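Local coordinates for ABC transporter periplasmic peptide-binding protein (Pseudoalteromonas, PDB 4QFL) that binds dipeptides in the periplasm, here Ala-Phe, and probably delivers them to an ABC transporter for uptake into the cell, at residues A[254-257]-A[261-264]; A[271-276]-A[507-512]; A[124-129]-A[150-155]. All blocks are in the same frame, centred on the assembly; numbering follows the deposited sequence.

Contact 1 (A[254-257]-A[261-264]); sequences IAKI and ECDV
K256 and C262 meet at the C-terminal end of helix 250-258, where the chain leaves the helix and turns toward strand 264-266. This is a helix-to-strand connection of the periplasmic binding protein fold, with the turn pinned by a disulfide to strand 30-35. The carbonyl oxygen K256 O, near the last turn of the helix, accepts from C262 N at 2.9 Å with an N-H...O angle of 156°. A second and weak bond comes from E261 N, so one oxygen gathers two successive amides of the returning chain.

The K256 side chain leaves with CG beside the backbone N and anti to the carbonyl carbon (chi1 -71°), then runs fully extended past E261, the two side chains crossing obliquely. Its aliphatic part does the touching: K256 CE lies 3.8 Å from E261 OE1, and K256 CB packs at 4.1 Å from C262 CB. The ammonium itself passes on to D245, with which it forms a salt bridge, and to the hydroxyl of T247. A lysine suits the place because its methylenes can line the turn while its charge reaches strand 241-246.

I257 places CG1 anti to its backbone N (chi1 -164°), and I257 CG1 sits 3.7 Å from C262 O. The same carbonyl receives a nearly straight CA-H...O contact from I257 CA at 3.6 Å. Beyond it the isoleucine turns to A511 and L276, apolar neighbours that suit a branched hydrocarbon.

C262 is buried and links two elements: its N-H bonds to K256 O at the helix end, and its sulfur is covalently joined to C34 of strand 30-35. K256 NZ is 4.6 Å from E261 OE1, too far for a salt bridge, so any attraction is probably modest beside the salt bridge to D245.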
loop_
_atom_site.group_PDB
_atom_site.type_symbol
_atom_site.label_atom_id
_atom_site.label_comp_id
_atom_site.label_asym_id
_atom_site.label_seq_id
_atom_site.Cartn_x
_atom_site.Cartn_y
_atom_site.Cartn_z
ATOM N N ILE A 254 -5.403 -21.798 -0.352
ATOM C CA ILE A 254 -6.640 -22.416 0.101
ATOM C C ILE A 254 -6.379 -23.871 0.482
ATOM O O ILE A 254 -6.762 -24.317 1.560
ATOM C CB ILE A 254 -7.736 -22.381 -0.988
ATOM C CG1 ILE A 254 -8.060 -20.947 -1.379
ATOM C CG2 ILE A 254 -9.015 -23.089 -0.500
ATOM C CD1 ILE A 254 -8.761 -20.191 -0.318
ATOM N N ALA A 255 -5.729 -24.604 -0.415
ATOM C CA ALA A 255 -5.409 -25.998 -0.168
ATOM C C ALA A 255 -4.643 -26.160 1.147
ATOM O O ALA A 255 -4.910 -27.081 1.923
ATOM C CB ALA A 255 -4.611 -26.565 -1.327
ATOM N N LYS A 256 -3.699 -25.259 1.403
ATOM C CA LYS A 256 -2.879 -25.337 2.611
ATOM C C LYS A 256 -3.602 -24.993 3.898
ATOM O O LYS A 256 -3.232 -25.478 4.954
ATOM C CB LYS A 256 -1.629 -24.485 2.482
ATOM C CG LYS A 256 -0.630 -25.066 1.515
ATOM C CD LYS A 256 0.581 -24.170 1.365
ATOM C CE LYS A 256 1.686 -24.894 0.626
ATOM N NZ LYS A 256 2.901 -24.060 0.531
ATOM N N ILE A 257 -4.631 -24.164 3.843
ATOM C CA ILE A 257 -5.387 -23.964 5.069
ATOM C C ILE A 257 -6.266 -25.187 5.323
ATOM O O ILE A 257 -6.459 -25.604 6.461
ATOM C CB ILE A 257 -6.198 -22.649 5.081
ATOM C CG1 ILE A 257 -6.643 -22.322 6.510
ATOM C CG2 ILE A 257 -7.393 -22.724 4.146
ATOM C CD1 ILE A 257 -7.365 -21.022 6.612
ATOM N N GLU A 261 -1.725 -26.990 6.767
ATOM C CA GLU A 261 -0.328 -26.644 6.591
ATOM C C GLU A 261 -0.147 -25.170 6.920
ATOM O O GLU A 261 0.931 -24.739 7.322
ATOM C CB GLU A 261 0.126 -26.919 5.161
ATOM C CG GLU A 261 0.186 -28.393 4.784
ATOM C CD GLU A 261 1.016 -28.642 3.527
ATOM O OE1 GLU A 261 1.741 -27.719 3.095
ATOM O OE2 GLU A 261 0.952 -29.763 2.969
ATOM N N CYS A 262 -1.220 -24.408 6.739
ATOM C CA CYS A 262 -1.251 -22.988 7.059
ATOM C C CYS A 262 -2.343 -22.698 8.062
ATOM O O CYS A 262 -3.422 -23.270 7.975
ATOM C CB CYS A 262 -1.518 -22.157 5.803
ATOM S SG CYS A 262 -0.021 -21.670 4.932
ATOM N N ASP A 263 -2.067 -21.792 8.997
ATOM C CA ASP A 263 -3.041 -21.381 10.002
ATOM C C ASP A 263 -3.783 -20.125 9.579
ATOM O O ASP A 263 -4.909 -19.896 9.999
ATOM C CB ASP A 263 -2.342 -21.123 11.326
ATOM C CG ASP A 263 -1.542 -22.310 11.783
ATOM O OD1 ASP A 263 -2.123 -23.412 11.856
ATOM O OD2 ASP A 263 -0.334 -22.150 12.043
ATOM N N VAL A 264 -3.134 -19.312 8.757
ATOM C CA VAL A 264 -3.745 -18.105 8.228
ATOM C C VAL A 264 -3.439 -17.979 6.742
ATOM O O VAL A 264 -2.316 -18.226 6.307
ATOM C CB VAL A 264 -3.240 -16.838 8.937
ATOM C CG1 VAL A 264 -3.961 -15.614 8.392
ATOM C CG2 VAL A 264 -3.427 -16.941 10.441
#

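Contact 2 (A[271-276]-A[507-512]); sequences AQLSIL and MRFQAS
L273 and F509 carry most of this contact, in which helix 273-278 packs on one face of the long strand 500-513. It is a helix-on-sheet layer of the periplasmic binding protein fold: the strand pairs antiparallel with 282-287, which follows the helix in the chain, and with 264-266, which precedes it.

The bond from CA to CB of F509 points toward the helix, and the side chains of L273 and F509 cross at about a right angle. A single methyl, L273 CD1, settles over one face of the F509 ring as a CH-pi contact, 3.9 Å from the ring centroid and 14° off the ring normal. Leucine suits the site because its branch holds a methyl out from the helix, whereas phenylalanine offers a broad flat surface to receive it. P268 and R286 also touch the F509 side chain, while V284 lies against L273.

One turn further along the helix, L276 reaches the strand two residues on from F509. Here A511 is small enough for the helix to come close, its CA nearest that of L276 at 7.8 Å. I254 and I257 of helix 250-258 flank this second pair. Its point of touch is methyl against methyl, L276 CD1 to A511 CB at 3.8 Å.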
loop_
_atom_site.group_PDB
_atom_site.type_symbol
_atom_site.label_atom_id
_atom_site.label_comp_id
_atom_site.label_asym_id
_atom_site.label_seq_id
_atom_site.Cartn_x
_atom_site.Cartn_y
_atom_site.Cartn_z
ATOM N N ALA A 271 -13.365 -17.769 -5.393
ATOM C CA ALA A 271 -14.022 -18.979 -5.867
ATOM C C ALA A 271 -14.111 -20.012 -4.759
ATOM O O ALA A 271 -14.949 -20.908 -4.802
ATOM C CB ALA A 271 -13.293 -19.551 -7.061
ATOM N N GLN A 272 -13.253 -19.883 -3.756
ATOM C CA GLN A 272 -13.254 -20.841 -2.662
ATOM C C GLN A 272 -13.809 -20.330 -1.339
ATOM O O GLN A 272 -13.736 -21.034 -0.336
ATOM C CB GLN A 272 -11.860 -21.435 -2.461
ATOM C CG GLN A 272 -11.517 -22.524 -3.479
ATOM C CD GLN A 272 -11.100 -21.952 -4.814
ATOM O OE1 GLN A 272 -10.326 -21.002 -4.867
ATOM N NE2 GLN A 272 -11.616 -22.518 -5.899
ATOM N N LEU A 273 -14.374 -19.125 -1.317
ATOM C CA LEU A 273 -14.929 -18.607 -0.064
ATOM C C LEU A 273 -16.041 -19.502 0.450
ATOM O O LEU A 273 -16.144 -19.746 1.644
ATOM C CB LEU A 273 -15.455 -17.182 -0.217
ATOM C CG LEU A 273 -14.380 -16.110 -0.332
ATOM C CD1 LEU A 273 -15.010 -14.737 -0.507
ATOM C CD2 LEU A 273 -13.490 -16.160 0.885
ATOM N N SER A 274 -16.876 -19.987 -0.456
ATOM C CA SER A 274 -17.979 -20.861 -0.068
ATOM C C SER A 274 -17.483 -22.179 0.534
ATOM O O SER A 274 -18.063 -22.701 1.480
ATOM C CB SER A 274 -18.888 -21.130 -1.263
ATOM O OG SER A 274 -19.811 -22.158 -0.969
ATOM N N ILE A 275 -16.411 -22.718 -0.026
ATOM C CA ILE A 275 -15.791 -23.907 0.536
ATOM C C ILE A 275 -15.388 -23.651 1.989
ATOM O O ILE A 275 -15.747 -24.421 2.887
ATOM C CB ILE A 275 -14.551 -24.325 -0.291
ATOM C CG1 ILE A 275 -14.982 -24.925 -1.635
ATOM C CG2 ILE A 275 -13.660 -25.279 0.498
ATOM C CD1 ILE A 275 -15.412 -23.878 -2.672
ATOM N N LEU A 276 -14.650 -22.565 2.217
ATOM C CA LEU A 276 -14.199 -22.194 3.559
ATOM C C LEU A 276 -15.366 -21.879 4.510
ATOM O O LEU A 276 -15.344 -22.271 5.675
ATOM C CB LEU A 276 -13.215 -21.015 3.479
ATOM C CG LEU A 276 -12.038 -21.177 2.507
ATOM C CD1 LEU A 276 -11.148 -19.963 2.550
ATOM C CD2 LEU A 276 -11.230 -22.431 2.796
ATOM N N MET A 507 -14.052 -5.929 -0.539
ATOM C CA MET A 507 -14.078 -6.244 0.892
ATOM C C MET A 507 -12.739 -6.867 1.265
ATOM O O MET A 507 -12.102 -7.531 0.443
ATOM C CB MET A 507 -15.214 -7.225 1.222
ATOM C CG MET A 507 -16.610 -6.643 1.073
ATOM S SD MET A 507 -16.893 -5.353 2.286
ATOM C CE MET A 507 -16.610 -6.278 3.775
ATOM N N ARG A 508 -12.301 -6.636 2.496
ATOM C CA ARG A 508 -11.063 -7.228 2.977
ATOM C C ARG A 508 -11.336 -8.586 3.636
ATOM O O ARG A 508 -11.977 -8.646 4.677
ATOM C CB ARG A 508 -10.388 -6.274 3.957
ATOM C CG ARG A 508 -8.980 -6.662 4.322
ATOM C CD ARG A 508 -8.316 -5.616 5.196
ATOM N NE ARG A 508 -6.875 -5.825 5.222
ATOM C CZ ARG A 508 -6.004 -4.925 5.651
ATOM N NH1 ARG A 508 -6.437 -3.762 6.113
ATOM N NH2 ARG A 508 -4.707 -5.187 5.620
ATOM N N PHE A 509 -10.863 -9.669 3.025
ATOM C CA PHE A 509 -11.068 -11.017 3.567
ATOM C C PHE A 509 -9.781 -11.632 4.124
ATOM O O PHE A 509 -8.694 -11.381 3.621
ATOM C CB PHE A 509 -11.572 -11.982 2.489
ATOM C CG PHE A 509 -12.967 -11.714 2.007
ATOM C CD1 PHE A 509 -14.061 -12.217 2.696
ATOM C CD2 PHE A 509 -13.180 -11.007 0.830
ATOM C CE1 PHE A 509 -15.342 -11.991 2.240
ATOM C CE2 PHE A 509 -14.460 -10.772 0.364
ATOM C CZ PHE A 509 -15.546 -11.266 1.073
ATOM N N GLN A 510 -9.919 -12.467 5.146
ATOM C CA GLN A 510 -8.828 -13.325 5.580
ATOM C C GLN A 510 -9.339 -14.624 6.185
ATOM O O GLN A 510 -10.267 -14.618 6.993
ATOM C CB GLN A 510 -7.938 -12.629 6.595
ATOM C CG GLN A 510 -6.799 -13.506 7.080
ATOM C CD GLN A 510 -5.867 -12.747 7.976
ATOM O OE1 GLN A 510 -6.105 -12.629 9.174
ATOM N NE2 GLN A 510 -4.806 -12.195 7.396
ATOM N N ALA A 511 -8.730 -15.737 5.792
ATOM C CA ALA A 511 -9.114 -17.022 6.349
ATOM C C ALA A 511 -8.109 -17.474 7.391
ATOM O O ALA A 511 -6.917 -17.232 7.264
ATOM C CB ALA A 511 -9.248 -18.067 5.257
ATOM N N SER A 512 -8.596 -18.134 8.431
ATOM C CA SER A 512 -7.700 -18.681 9.428
ATOM C C SER A 512 -8.313 -19.867 10.165
ATOM O O SER A 512 -9.533 -20.028 10.214
ATOM C CB SER A 512 -7.257 -17.585 10.412
ATOM O OG SER A 512 -8.351 -17.014 11.111
#

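Contact 3 (A[124-129]-A[150-155]); sequences RLFDVY and QLIRKI
F126, in the weakly bonded last part of helix 115-126, lays its ring against the side chains of I152 and I155 and the backbone of R153 and K154. F126 CB starts 4.1 Å from I152 O. A chi1 of 66° sets CG between the backbone N and the carbonyl carbon, and in this position F126 CG and F126 CD1 each lie 3.7 Å from I152 O, which stands over one ring face, offset toward the rim. On the other branch F126 CD2 lies 3.9 Å from I152 CD1; the F126 and I152 side chains cross at about a right angle, though the modelled closeness of the ring to I152 CG2 is doubtful.

The receiving segment is an edge strand of the four-stranded antiparallel sheet, 152-159 pairing with 162-167, and it contains a classic beta bulge in which R153 and K154 both face E166. F126 CE1 meets R153 O at 3.9 Å. F126 CE2 has I155 CD1 at the ring edge, near its plane, at 4.1 Å. I155 is buried, and its branched apolar side chain also packs on I119 and F122 of the same helix. At the tip, F126 CZ lies 4.1 Å from K154 CA.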
loop_
_atom_site.group_PDB
_atom_site.type_symbol
_atom_site.label_atom_id
_atom_site.label_comp_id
_atom_site.label_asym_id
_atom_site.label_seq_id
_atom_site.Cartn_x
_atom_site.Cartn_y
_atom_site.Cartn_z
ATOM N N ARG A 124 17.536 9.572 6.759
ATOM C CA ARG A 124 17.915 8.687 5.655
ATOM C C ARG A 124 17.111 9.003 4.387
ATOM O O ARG A 124 17.590 8.826 3.269
ATOM C CB ARG A 124 17.743 7.207 6.034
ATOM C CG ARG A 124 17.992 6.250 4.867
ATOM C CD ARG A 124 17.957 4.778 5.251
ATOM N NE ARG A 124 18.312 3.939 4.103
ATOM C CZ ARG A 124 18.270 2.611 4.110
ATOM N NH1 ARG A 124 17.887 1.961 5.199
ATOM N NH2 ARG A 124 18.600 1.930 3.026
ATOM N N LEU A 125 15.885 9.478 4.566
ATOM C CA LEU A 125 14.999 9.766 3.434
ATOM C C LEU A 125 15.309 11.081 2.706
ATOM O O LEU A 125 15.334 11.119 1.476
ATOM C CB LEU A 125 13.532 9.772 3.883
ATOM C CG LEU A 125 13.077 8.601 4.742
ATOM C CD1 LEU A 125 11.683 8.892 5.280
ATOM C CD2 LEU A 125 13.105 7.300 3.952
ATOM N N PHE A 126 15.551 12.153 3.455
ATOM C CA PHE A 126 15.648 13.471 2.835
ATOM C C PHE A 126 17.058 14.040 2.796
ATOM O O PHE A 126 17.324 14.981 2.054
ATOM C CB PHE A 126 14.741 14.472 3.551
ATOM C CG PHE A 126 15.165 14.768 4.960
ATOM C CD1 PHE A 126 16.243 15.592 5.213
ATOM C CD2 PHE A 126 14.485 14.224 6.031
ATOM C CE1 PHE A 126 16.639 15.859 6.502
ATOM C CE2 PHE A 126 14.880 14.494 7.323
ATOM C CZ PHE A 126 15.959 15.315 7.560
ATOM N N ASP A 127 17.951 13.494 3.607
ATOM C CA ASP A 127 19.287 14.055 3.734
ATOM C C ASP A 127 20.274 13.288 2.880
ATOM O O ASP A 127 20.597 12.146 3.175
ATOM C CB ASP A 127 19.728 14.026 5.196
ATOM C CG ASP A 127 20.948 14.881 5.464
ATOM O OD1 ASP A 127 21.670 15.242 4.506
ATOM O OD2 ASP A 127 21.192 15.178 6.650
ATOM N N VAL A 128 20.763 13.922 1.821
ATOM C CA VAL A 128 21.736 13.281 0.943
ATOM C C VAL A 128 23.050 13.017 1.670
ATOM O O VAL A 128 23.885 12.252 1.190
ATOM C CB VAL A 128 22.010 14.122 -0.315
ATOM C CG1 VAL A 128 20.934 13.896 -1.358
ATOM C CG2 VAL A 128 22.116 15.587 0.058
ATOM N N TYR A 129 23.219 13.655 2.827
ATOM C CA TYR A 129 24.415 13.472 3.649
ATOM C C TYR A 129 24.330 12.282 4.579
ATOM O O TYR A 129 25.337 11.848 5.130
ATOM C CB TYR A 129 24.706 14.725 4.463
ATOM C CG TYR A 129 25.180 15.861 3.609
ATOM C CD1 TYR A 129 26.472 15.874 3.089
ATOM C CD2 TYR A 129 24.334 16.909 3.307
ATOM C CE1 TYR A 129 26.903 16.917 2.298
ATOM C CE2 TYR A 129 24.755 17.953 2.518
ATOM C CZ TYR A 129 26.037 17.959 2.018
ATOM O OH TYR A 129 26.433 19.014 1.235
ATOM N N GLN A 150 10.752 18.045 -0.641
ATOM C CA GLN A 150 10.300 19.416 -0.496
ATOM C C GLN A 150 9.539 19.593 0.810
ATOM O O GLN A 150 8.812 20.566 0.981
ATOM C CB GLN A 150 9.438 19.820 -1.689
ATOM C CG GLN A 150 10.086 19.508 -3.025
ATOM C CD GLN A 150 9.077 19.245 -4.122
ATOM O OE1 GLN A 150 8.845 18.098 -4.506
ATOM N NE2 GLN A 150 8.473 20.310 -4.633
ATOM N N LEU A 151 9.713 18.655 1.734
ATOM C CA LEU A 151 9.025 18.751 3.019
ATOM C C LEU A 151 9.923 18.897 4.239
ATOM O O LEU A 151 9.851 19.906 4.939
ATOM C CB LEU A 151 8.076 17.580 3.235
ATOM C CG LEU A 151 7.148 17.903 4.407
ATOM C CD1 LEU A 151 6.348 19.139 4.084
ATOM C CD2 LEU A 151 6.227 16.754 4.714
ATOM N N ILE A 152 10.748 17.893 4.520
ATOM C CA ILE A 152 11.526 17.907 5.763
ATOM C C ILE A 152 12.863 18.644 5.632
ATOM O O ILE A 152 13.729 18.226 4.864
ATOM C CB ILE A 152 11.793 16.487 6.294
ATOM C CG1 ILE A 152 10.477 15.755 6.556
ATOM C CG2 ILE A 152 12.584 16.562 7.568
ATOM C CD1 ILE A 152 10.662 14.305 6.943
ATOM N N ARG A 153 13.027 19.730 6.389
ATOM C CA ARG A 153 14.254 20.531 6.346
ATOM C C ARG A 153 15.323 19.935 7.257
ATOM O O ARG A 153 16.467 19.720 6.851
ATOM C CB ARG A 153 13.977 21.991 6.742
ATOM C CG ARG A 153 15.130 22.974 6.454
ATOM C CD ARG A 153 14.892 24.332 7.123
ATOM N NE ARG A 153 15.278 24.313 8.536
ATOM C CZ ARG A 153 14.742 25.083 9.479
ATOM N NH1 ARG A 153 13.784 25.944 9.171
ATOM N NH2 ARG A 153 15.160 24.985 10.735
ATOM N N LYS A 154 14.947 19.677 8.500
ATOM C CA LYS A 154 15.836 19.009 9.417
ATOM C C LYS A 154 15.005 18.450 10.557
ATOM O O LYS A 154 13.812 18.716 10.653
ATOM C CB LYS A 154 16.935 19.959 9.923
ATOM C CG LYS A 154 16.451 21.215 10.630
ATOM C CD LYS A 154 17.638 22.055 11.117
ATOM C CE LYS A 154 17.196 23.227 12.008
ATOM N NZ LYS A 154 18.343 24.028 12.567
ATOM N N ILE A 155 15.636 17.635 11.390
ATOM C CA ILE A 155 15.039 17.182 12.627
ATOM C C ILE A 155 15.997 17.589 13.731
ATOM O O ILE A 155 17.134 17.111 13.783
ATOM C CB ILE A 155 14.883 15.653 12.658
ATOM C CG1 ILE A 155 14.229 15.158 11.372
ATOM C CG2 ILE A 155 14.096 15.217 13.901
ATOM C CD1 ILE A 155 14.118 13.654 11.286
#

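In the fold
Contact 3 comes first along the chain, then contact 1, then contact 2, whose two segments are 231 residues apart in sequence. Contacts 1 and 2 are neighbours, their centres 12 Å apart: residues 261-264 lead into strand 264-266, which pairs with strand 500-513 of contact 2, so that V264 packs on Q510. I257 of helix 250-258 also packs on L276 of helix 273-278. Contact 3 lies on the opposite side of the chain's centre, its centre about 43 Å from each of theirs, in a separate antiparallel sheet. Contacts 1 and 2 thus form one region and contact 3 another, and none of them includes a residue of the dipeptide pocket.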